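PDB 6YXQ: activating signal cointegrator 1 complex subunit 2, which binds K63-linked polyubiquitin and brings the helicase subunit ASCC3 and the demethylase ALKBH3 to sites of DNA alkylation damage. Local coordinates for residues Asp79-Gln84 with Phe128-Arg133; Asp248-Leu253 with Pro292-Ala297. All blocks are in the same frame, centred on the assembly; numbering follows the deposited sequence.

Interaction 1: Asp79-Gln84 with Phe128-Arg133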
ATOM      1  N   ASP B  79     -11.971 -19.990  -5.254  1.00103.51           N
ATOM      2  CA  ASP B  79     -11.246 -21.157  -4.761  1.00108.55           C
ATOM      3  C   ASP B  79      -9.769 -21.082  -5.132  1.00103.41           C
ATOM      4  O   ASP B  79      -8.895 -21.303  -4.286  1.00 94.29           O
ATOM      5  CB  ASP B  79     -11.880 -22.446  -5.296  1.00118.62           C
ATOM      6  CG  ASP B  79     -12.201 -22.376  -6.777  1.00123.56           C
ATOM      7  OD1 ASP B  79     -12.930 -21.451  -7.190  1.00125.07           O
ATOM      8  OD2 ASP B  79     -11.723 -23.254  -7.527  1.00124.22           O
ATOM      9  N   LYS B  80      -9.470 -20.746  -6.388  1.00102.00           N
ATOM     10  CA  LYS B  80      -8.083 -20.754  -6.841  1.00111.03           C
ATOM     11  C   LYS B  80      -7.308 -19.529  -6.369  1.00 99.11           C
ATOM     12  O   LYS B  80      -6.096 -19.628  -6.132  1.00 92.60           O
ATOM     13  CB  LYS B  80      -8.033 -20.883  -8.368  1.00128.55           C
ATOM     14  CG  LYS B  80      -8.897 -22.034  -8.897  1.00138.31           C
ATOM     15  CD  LYS B  80      -9.062 -22.012 -10.417  1.00134.18           C
ATOM     16  CE  LYS B  80     -10.495 -22.363 -10.850  1.00134.87           C
ATOM     17  NZ  LYS B  80     -10.952 -23.747 -10.544  1.00133.68           N
ATOM     18  N   PHE B  81      -7.978 -18.385  -6.205  1.00103.23           N
ATOM     19  CA  PHE B  81      -7.312 -17.207  -5.651  1.00102.91           C
ATOM     20  C   PHE B  81      -6.856 -17.464  -4.224  1.00 91.72           C
ATOM     21  O   PHE B  81      -5.732 -17.115  -3.842  1.00 92.51           O
ATOM     22  CB  PHE B  81      -8.242 -15.993  -5.694  1.00106.37           C
ATOM     23  CG  PHE B  81      -7.838 -14.879  -4.759  1.00104.59           C
ATOM     24  CD1 PHE B  81      -6.845 -13.980  -5.116  1.00105.09           C
ATOM     25  CD2 PHE B  81      -8.459 -14.724  -3.527  1.00107.82           C
ATOM     26  CE1 PHE B  81      -6.473 -12.950  -4.261  1.00 96.99           C
ATOM     27  CE2 PHE B  81      -8.086 -13.700  -2.667  1.00103.22           C
ATOM     28  CZ  PHE B  81      -7.095 -12.810  -3.037  1.00 91.71           C
ATOM     29  N   TRP B  82      -7.728 -18.066  -3.416  1.00 94.07           N
ATOM     30  CA  TRP B  82      -7.372 -18.337  -2.029  1.00 88.05           C
ATOM     31  C   TRP B  82      -6.282 -19.397  -1.937  1.00 90.88           C
ATOM     32  O   TRP B  82      -5.375 -19.288  -1.100  1.00 93.52           O
ATOM     33  CB  TRP B  82      -8.617 -18.749  -1.246  1.00 80.47           C
ATOM     34  CG  TRP B  82      -9.338 -17.577  -0.656  1.00 81.51           C
ATOM     35  CD1 TRP B  82     -10.538 -17.062  -1.056  1.00 88.76           C
ATOM     36  CD2 TRP B  82      -8.898 -16.768   0.440  1.00 83.47           C
ATOM     37  NE1 TRP B  82     -10.873 -15.984  -0.274  1.00 98.43           N
ATOM     38  CE2 TRP B  82      -9.883 -15.783   0.653  1.00 97.98           C
ATOM     39  CE3 TRP B  82      -7.770 -16.784   1.268  1.00 80.90           C
ATOM     40  CZ2 TRP B  82      -9.772 -14.821   1.657  1.00100.08           C
ATOM     41  CZ3 TRP B  82      -7.659 -15.828   2.263  1.00 71.79           C
ATOM     42  CH2 TRP B  82      -8.654 -14.861   2.449  1.00 85.82           C
ATOM     43  N   CYS B  83      -6.343 -20.422  -2.792  1.00 92.33           N
ATOM     44  CA  CYS B  83      -5.244 -21.379  -2.877  1.00 95.79           C
ATOM     45  C   CYS B  83      -3.929 -20.665  -3.146  1.00 97.75           C
ATOM     46  O   CYS B  83      -2.920 -20.908  -2.468  1.00102.14           O
ATOM     47  CB  CYS B  83      -5.515 -22.407  -3.977  1.00 89.15           C
ATOM     48  SG  CYS B  83      -6.753 -23.640  -3.578  1.00 99.63           S
ATOM     49  N   GLN B  84      -3.926 -19.776  -4.141  1.00 90.27           N
ATOM     50  CA  GLN B  84      -2.704 -19.065  -4.492  1.00 93.42           C
ATOM     51  C   GLN B  84      -2.184 -18.255  -3.310  1.00 96.87           C
ATOM     52  O   GLN B  84      -1.006 -18.357  -2.950  1.00 94.46           O
ATOM     53  CB  GLN B  84      -2.954 -18.171  -5.708  1.00 92.83           C
ATOM     54  CG  GLN B  84      -1.689 -17.653  -6.376  1.00 99.03           C
ATOM     55  CD  GLN B  84      -0.946 -18.726  -7.147  1.00 98.98           C
ATOM     56  OE1 GLN B  84      -1.503 -19.775  -7.466  1.00103.18           O
ATOM     57  NE2 GLN B  84       0.318 -18.465  -7.452  1.00102.06           N
ATOM     58  N   PHE B 128      -4.799  -2.593  -3.245  1.00 58.23           N
ATOM     59  CA  PHE B 128      -5.938  -2.385  -2.357  1.00 64.63           C
ATOM     60  C   PHE B 128      -7.023  -3.428  -2.596  1.00 80.45           C
ATOM     61  O   PHE B 128      -7.615  -3.946  -1.639  1.00 90.61           O
ATOM     62  CB  PHE B 128      -6.513  -0.986  -2.527  1.00 70.51           C
ATOM     63  CG  PHE B 128      -7.715  -0.736  -1.675  1.00 77.40           C
ATOM     64  CD1 PHE B 128      -7.579  -0.544  -0.313  1.00 77.71           C
ATOM     65  CD2 PHE B 128      -8.986  -0.719  -2.227  1.00 88.15           C
ATOM     66  CE1 PHE B 128      -8.694  -0.323   0.485  1.00 80.88           C
ATOM     67  CE2 PHE B 128     -10.103  -0.498  -1.434  1.00 85.02           C
ATOM     68  CZ  PHE B 128      -9.956  -0.301  -0.077  1.00 68.91           C
ATOM     69  N   LEU B 129      -7.297  -3.760  -3.862  1.00 87.59           N
ATOM     70  CA  LEU B 129      -8.369  -4.717  -4.134  1.00 87.70           C
ATOM     71  C   LEU B 129      -7.998  -6.122  -3.670  1.00 86.86           C
ATOM     72  O   LEU B 129      -8.852  -6.860  -3.161  1.00 87.37           O
ATOM     73  CB  LEU B 129      -8.728  -4.715  -5.620  1.00 73.57           C
ATOM     74  CG  LEU B 129      -9.223  -3.373  -6.154  1.00 73.04           C
ATOM     75  CD1 LEU B 129      -8.822  -3.208  -7.596  1.00 89.05           C
ATOM     76  CD2 LEU B 129     -10.726  -3.233  -5.987  1.00 70.92           C
ATOM     77  N   THR B 130      -6.731  -6.508  -3.836  1.00 75.47           N
ATOM     78  CA  THR B 130      -6.269  -7.792  -3.312  1.00 76.22           C
ATOM     79  C   THR B 130      -6.464  -7.873  -1.801  1.00 80.59           C
ATOM     80  O   THR B 130      -6.966  -8.877  -1.268  1.00 89.66           O
ATOM     81  CB  THR B 130      -4.800  -7.991  -3.672  1.00 71.10           C
ATOM     82  OG1 THR B 130      -4.633  -7.814  -5.083  1.00 80.55           O
ATOM     83  CG2 THR B 130      -4.336  -9.376  -3.270  1.00 53.60           C
ATOM     84  N   PHE B 131      -6.068  -6.819  -1.088  1.00 73.34           N
ATOM     85  CA  PHE B 131      -6.224  -6.867   0.360  1.00 70.62           C
ATOM     86  C   PHE B 131      -7.692  -6.858   0.765  1.00 71.82           C
ATOM     87  O   PHE B 131      -8.054  -7.488   1.763  1.00 81.81           O
ATOM     88  CB  PHE B 131      -5.437  -5.732   1.012  1.00 62.55           C
ATOM     89  CG  PHE B 131      -4.006  -6.088   1.247  1.00 58.80           C
ATOM     90  CD1 PHE B 131      -3.655  -6.917   2.303  1.00 64.58           C
ATOM     91  CD2 PHE B 131      -3.016  -5.663   0.374  1.00 58.03           C
ATOM     92  CE1 PHE B 131      -2.333  -7.285   2.508  1.00 77.09           C
ATOM     93  CE2 PHE B 131      -1.688  -6.031   0.572  1.00 64.12           C
ATOM     94  CZ  PHE B 131      -1.347  -6.840   1.641  1.00 68.63           C
ATOM     95  N   LEU B 132      -8.552  -6.193  -0.009  1.00 68.99           N
ATOM     96  CA  LEU B 132      -9.990  -6.299   0.228  1.00 71.63           C
ATOM     97  C   LEU B 132     -10.464  -7.740   0.094  1.00 82.66           C
ATOM     98  O   LEU B 132     -11.230  -8.242   0.932  1.00 87.55           O
ATOM     99  CB  LEU B 132     -10.749  -5.409  -0.753  1.00 59.24           C
ATOM    100  CG  LEU B 132     -12.065  -4.803  -0.268  1.00 60.24           C
ATOM    101  CD1 LEU B 132     -12.542  -3.833  -1.310  1.00 75.51           C
ATOM    102  CD2 LEU B 132     -13.135  -5.845   0.008  1.00 73.33           C
ATOM    103  N   ARG B 133     -10.047  -8.410  -0.982  1.00 73.92           N
ATOM    104  CA  ARG B 133     -10.468  -9.790  -1.186  1.00 78.63           C
ATOM    105  C   ARG B 133     -10.071 -10.661  -0.008  1.00 82.74           C
ATOM    106  O   ARG B 133     -10.865 -11.487   0.459  1.00 84.66           O
ATOM    107  CB  ARG B 133      -9.883 -10.351  -2.480  1.00 80.57           C
ATOM    108  CG  ARG B 133     -10.718 -11.476  -3.045  1.00 90.05           C
ATOM    109  CD  ARG B 133     -10.326 -11.837  -4.458  1.00 88.06           C
ATOM    110  NE  ARG B 133     -11.243 -12.830  -5.002  1.00 84.75           N
ATOM    111  CZ  ARG B 133     -11.041 -13.495  -6.132  1.00 86.67           C
ATOM    112  NH1 ARG B 133      -9.945 -13.272  -6.845  1.00 91.19           N
ATOM    113  NH2 ARG B 133     -11.936 -14.380  -6.547  1.00 83.90           N
TER
HETATM  114  O   HOH W   1     -12.834 -13.628  -0.725  1.00 95.44           O
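Arg133 lies flat along one face of the Phe81 ring, with its guanidinium plane tilted only 15° from that of the ring. Arg133 CD sits over the face, 3.5 Å from the Phe81 centroid, as a CH-pi contact. Farther along, Arg133 CZ makes an off-centre cation-pi contact at 4.2 Å from that centroid, while Arg133 NH1 reaches Phe81 CG at 3.4 Å. The arginine chain is extended from CG to NE, which lays its methylenes over the face and carries the guanidinium to the CB-CG side of the ring. Were Phe81 cut back to an alanine, the guanidinium would probably lose its flat support and be held mainly by Glu139 and the carbonyl of Leu76.

Packing is looser elsewhere. Thr130 CG2 only approaches the ring edge, 4.3 Å from Phe81 CE1, and a water accepts from Trp82 NE1 (3.1 Å) and can donate to Arg133 O. On the exposed side of helix 78-87, Lys80 NZ pairs with Asp79 OD2 at 3.2 Å. Such an arginine-aromatic cation-pi stack joins segments 79-84 and 128-133, whose axes cross at -99°, in the mainly helical N-terminal part of ASCC2, where helix 114-135 packs against the ASCC3 chain.

Interaction 2: Asp248-Leu253 with Pro292-Ala297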
ATOM      1  N   ASP B 248      16.781  13.269   8.483  1.00 88.04           N
ATOM      2  CA  ASP B 248      16.329  11.895   8.663  1.00 80.31           C
ATOM      3  C   ASP B 248      15.517  11.751   9.939  1.00 83.77           C
ATOM      4  O   ASP B 248      14.506  11.041   9.961  1.00 77.91           O
ATOM      5  CB  ASP B 248      17.521  10.941   8.682  1.00 72.55           C
ATOM      6  CG  ASP B 248      17.884  10.438   7.299  1.00 98.05           C
ATOM      7  OD1 ASP B 248      17.234  10.856   6.319  1.00104.21           O
ATOM      8  OD2 ASP B 248      18.823   9.623   7.194  1.00111.01           O
ATOM      9  N   ILE B 249      15.944  12.419  11.011  1.00 80.40           N
ATOM     10  CA  ILE B 249      15.209  12.326  12.270  1.00 69.10           C
ATOM     11  C   ILE B 249      13.781  12.822  12.094  1.00 73.82           C
ATOM     12  O   ILE B 249      12.821  12.143  12.479  1.00 73.07           O
ATOM     13  CB  ILE B 249      15.932  13.102  13.379  1.00 64.40           C
ATOM     14  CG1 ILE B 249      17.276  12.442  13.692  1.00 82.97           C
ATOM     15  CG2 ILE B 249      15.056  13.152  14.602  1.00 57.84           C
ATOM     16  CD1 ILE B 249      17.153  11.052  14.270  1.00 83.12           C
ATOM     17  N   VAL B 250      13.613  14.010  11.510  1.00 77.10           N
ATOM     18  CA  VAL B 250      12.251  14.530  11.409  1.00 70.10           C
ATOM     19  C   VAL B 250      11.455  13.798  10.328  1.00 72.39           C
ATOM     20  O   VAL B 250      10.229  13.703  10.429  1.00 78.58           O
ATOM     21  CB  VAL B 250      12.233  16.053  11.189  1.00 65.37           C
ATOM     22  CG1 VAL B 250      13.210  16.745  12.132  1.00 68.57           C
ATOM     23  CG2 VAL B 250      12.518  16.388   9.756  1.00 66.98           C
ATOM     24  N   LEU B 251      12.117  13.233   9.312  1.00 69.88           N
ATOM     25  CA  LEU B 251      11.402  12.403   8.343  1.00 76.80           C
ATOM     26  C   LEU B 251      10.873  11.135   8.999  1.00 71.44           C
ATOM     27  O   LEU B 251       9.717  10.746   8.785  1.00 86.73           O
ATOM     28  CB  LEU B 251      12.319  12.052   7.171  1.00 79.54           C
ATOM     29  CG  LEU B 251      12.598  13.113   6.104  1.00 72.03           C
ATOM     30  CD1 LEU B 251      13.672  12.623   5.154  1.00 67.13           C
ATOM     31  CD2 LEU B 251      11.331  13.469   5.345  1.00 83.76           C
ATOM     32  N   TYR B 252      11.712  10.482   9.800  1.00 66.76           N
ATOM     33  CA  TYR B 252      11.300   9.317  10.571  1.00 71.71           C
ATOM     34  C   TYR B 252      10.153   9.660  11.512  1.00 70.89           C
ATOM     35  O   TYR B 252       9.162   8.925  11.600  1.00 73.34           O
ATOM     36  CB  TYR B 252      12.507   8.790  11.345  1.00 80.89           C
ATOM     37  CG  TYR B 252      12.346   7.434  11.988  1.00 67.29           C
ATOM     38  CD1 TYR B 252      11.597   6.430  11.389  1.00 71.86           C
ATOM     39  CD2 TYR B 252      12.967   7.155  13.191  1.00 64.12           C
ATOM     40  CE1 TYR B 252      11.462   5.187  11.985  1.00 65.53           C
ATOM     41  CE2 TYR B 252      12.841   5.921  13.788  1.00 77.91           C
ATOM     42  CZ  TYR B 252      12.090   4.943  13.184  1.00 73.44           C
ATOM     43  OH  TYR B 252      11.977   3.722  13.798  1.00 82.16           O
ATOM     44  N   LEU B 253      10.270  10.783  12.224  1.00 74.36           N
ATOM     45  CA  LEU B 253       9.223  11.181  13.157  1.00 64.89           C
ATOM     46  C   LEU B 253       7.910  11.450  12.432  1.00 69.67           C
ATOM     47  O   LEU B 253       6.844  11.019  12.887  1.00 82.11           O
ATOM     48  CB  LEU B 253       9.669  12.415  13.941  1.00 58.49           C
ATOM     49  CG  LEU B 253       8.616  13.051  14.851  1.00 61.03           C
ATOM     50  CD1 LEU B 253       8.249  12.143  16.023  1.00 52.76           C
ATOM     51  CD2 LEU B 253       9.115  14.394  15.345  1.00 54.27           C
ATOM     52  N   PRO B 292      10.445  21.542  21.500  1.00 59.43           N
ATOM     53  CA  PRO B 292      11.129  22.851  21.622  1.00 60.72           C
ATOM     54  C   PRO B 292      12.515  22.892  20.994  1.00 76.87           C
ATOM     55  O   PRO B 292      12.834  23.835  20.250  1.00 83.88           O
ATOM     56  CB  PRO B 292      11.183  23.061  23.141  1.00 51.37           C
ATOM     57  CG  PRO B 292      10.017  22.291  23.664  1.00 47.95           C
ATOM     58  CD  PRO B 292       9.950  21.074  22.803  1.00 73.89           C
ATOM     59  N   GLU B 293      13.353  21.895  21.277  1.00 88.35           N
ATOM     60  CA  GLU B 293      14.730  21.931  20.795  1.00 87.45           C
ATOM     61  C   GLU B 293      14.782  21.894  19.272  1.00 87.82           C
ATOM     62  O   GLU B 293      15.526  22.663  18.648  1.00100.03           O
ATOM     63  CB  GLU B 293      15.527  20.772  21.402  1.00 93.31           C
ATOM     64  CG  GLU B 293      16.993  20.731  21.010  1.00101.30           C
ATOM     65  CD  GLU B 293      17.756  21.955  21.477  1.00126.00           C
ATOM     66  OE1 GLU B 293      17.490  22.429  22.605  1.00126.32           O
ATOM     67  OE2 GLU B 293      18.616  22.445  20.712  1.00135.74           O
HETATM   68  N   MSE B 294      13.986  21.026  18.657  1.00 75.19           N
HETATM   69  CA  MSE B 294      13.965  20.890  17.207  1.00 79.87           C
HETATM   70  C   MSE B 294      13.378  22.123  16.531  1.00 79.44           C
HETATM   71  O   MSE B 294      13.850  22.547  15.473  1.00 68.94           O
HETATM   72  CB  MSE B 294      13.171  19.654  16.797  1.00 71.73           C
HETATM   73  CG  MSE B 294      13.492  18.388  17.568  1.00 87.36           C
HETATM   74 SE   MSE B 294      12.995  16.888  16.435  1.00115.22          SE
HETATM   75  CE  MSE B 294      11.912  15.794  17.548  1.00101.05           C
ATOM     76  N   GLU B 295      12.339  22.692  17.144  1.00 77.39           N
ATOM     77  CA  GLU B 295      11.814  23.969  16.672  1.00 77.82           C
ATOM     78  C   GLU B 295      12.911  25.025  16.627  1.00 86.67           C
ATOM     79  O   GLU B 295      13.140  25.661  15.586  1.00 93.89           O
ATOM     80  CB  GLU B 295      10.670  24.429  17.572  1.00 78.57           C
ATOM     81  CG  GLU B 295       9.281  24.210  16.999  1.00 90.38           C
ATOM     82  CD  GLU B 295       8.226  25.005  17.747  1.00104.59           C
ATOM     83  OE1 GLU B 295       7.023  24.837  17.450  1.00104.38           O
ATOM     84  OE2 GLU B 295       8.605  25.803  18.634  1.00103.73           O
ATOM     85  N   SER B 296      13.610  25.218  17.752  1.00 77.35           N
ATOM     86  CA  SER B 296      14.637  26.255  17.803  1.00 75.77           C
ATOM     87  C   SER B 296      15.762  25.971  16.819  1.00 81.48           C
ATOM     88  O   SER B 296      16.280  26.892  16.177  1.00 91.54           O
ATOM     89  CB  SER B 296      15.195  26.393  19.218  1.00 72.84           C
ATOM     90  OG  SER B 296      16.233  27.365  19.243  1.00 85.32           O
ATOM     91  N   ALA B 297      16.149  24.702  16.678  1.00 77.22           N
ATOM     92  CA  ALA B 297      17.249  24.373  15.781  1.00 82.77           C
ATOM     93  C   ALA B 297      16.880  24.640  14.328  1.00 78.62           C
ATOM     94  O   ALA B 297      17.680  25.214  13.573  1.00 89.13           O
ATOM     95  CB  ALA B 297      17.661  22.918  15.971  1.00 93.97           C
TER
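Leu253 and the selenomethionine at Met294 supply the closer of two apolar contacts between segments 248-253 and 292-297, on helices 243-266 and 279-300: Leu253 CD2 meets Met294 CE at 3.8 Å. The second is wider, with Val250 CG1 4.3 Å from Met294 SE. Met294 therefore spans most of the gap by itself, its selenium facing Val250 and its terminal methyl facing Leu253 one helical turn on. A bend about the CG-SE bond (chi3 -129°) brings the methyl to the leucine branch. The backbones stay well apart, 8.8 Å between the CA atoms of Val250 and Met294.

No hydrogen bond joins the two segments; the backbone bonds run within each helix, Leu253 N to Ile249 O and Ala297 N to Glu293 O, both at 2.9 Å. Glu295 turns to a third helix, 365-374, forming a salt bridge with Arg366.

The contact is buried in a bundle of helices. Ile249 packs on Ile212 and Cys216 of helix 193-216, Val250 also touches Leu312 of helix 306-340, and Glu295 lies against Trp313 of that same long helix, which thus borders both partners.

From the N terminus, the chain passes the small two-stranded hairpin and helix 53-75 before reaching helix 78-87. Interaction 1 then closes a mostly helical excursion of 43 residues by bringing helix 114-135 back against it. Several further helices follow, up to 193-216 and an unmodelled gap, before interaction 2 opens on helix 243-266 and closes on helix 279-300 after 38 intervening residues. The two closures run in series, neither nested nor crossed. The centres of interactions 1 and 2 lie about 41 Å apart, on opposite sides of the chain's centre, and their nearest atoms about 20 Å apart. One ties together N-terminal helices, the other the helical bundle farther along; ASCC3 comes within reach of both.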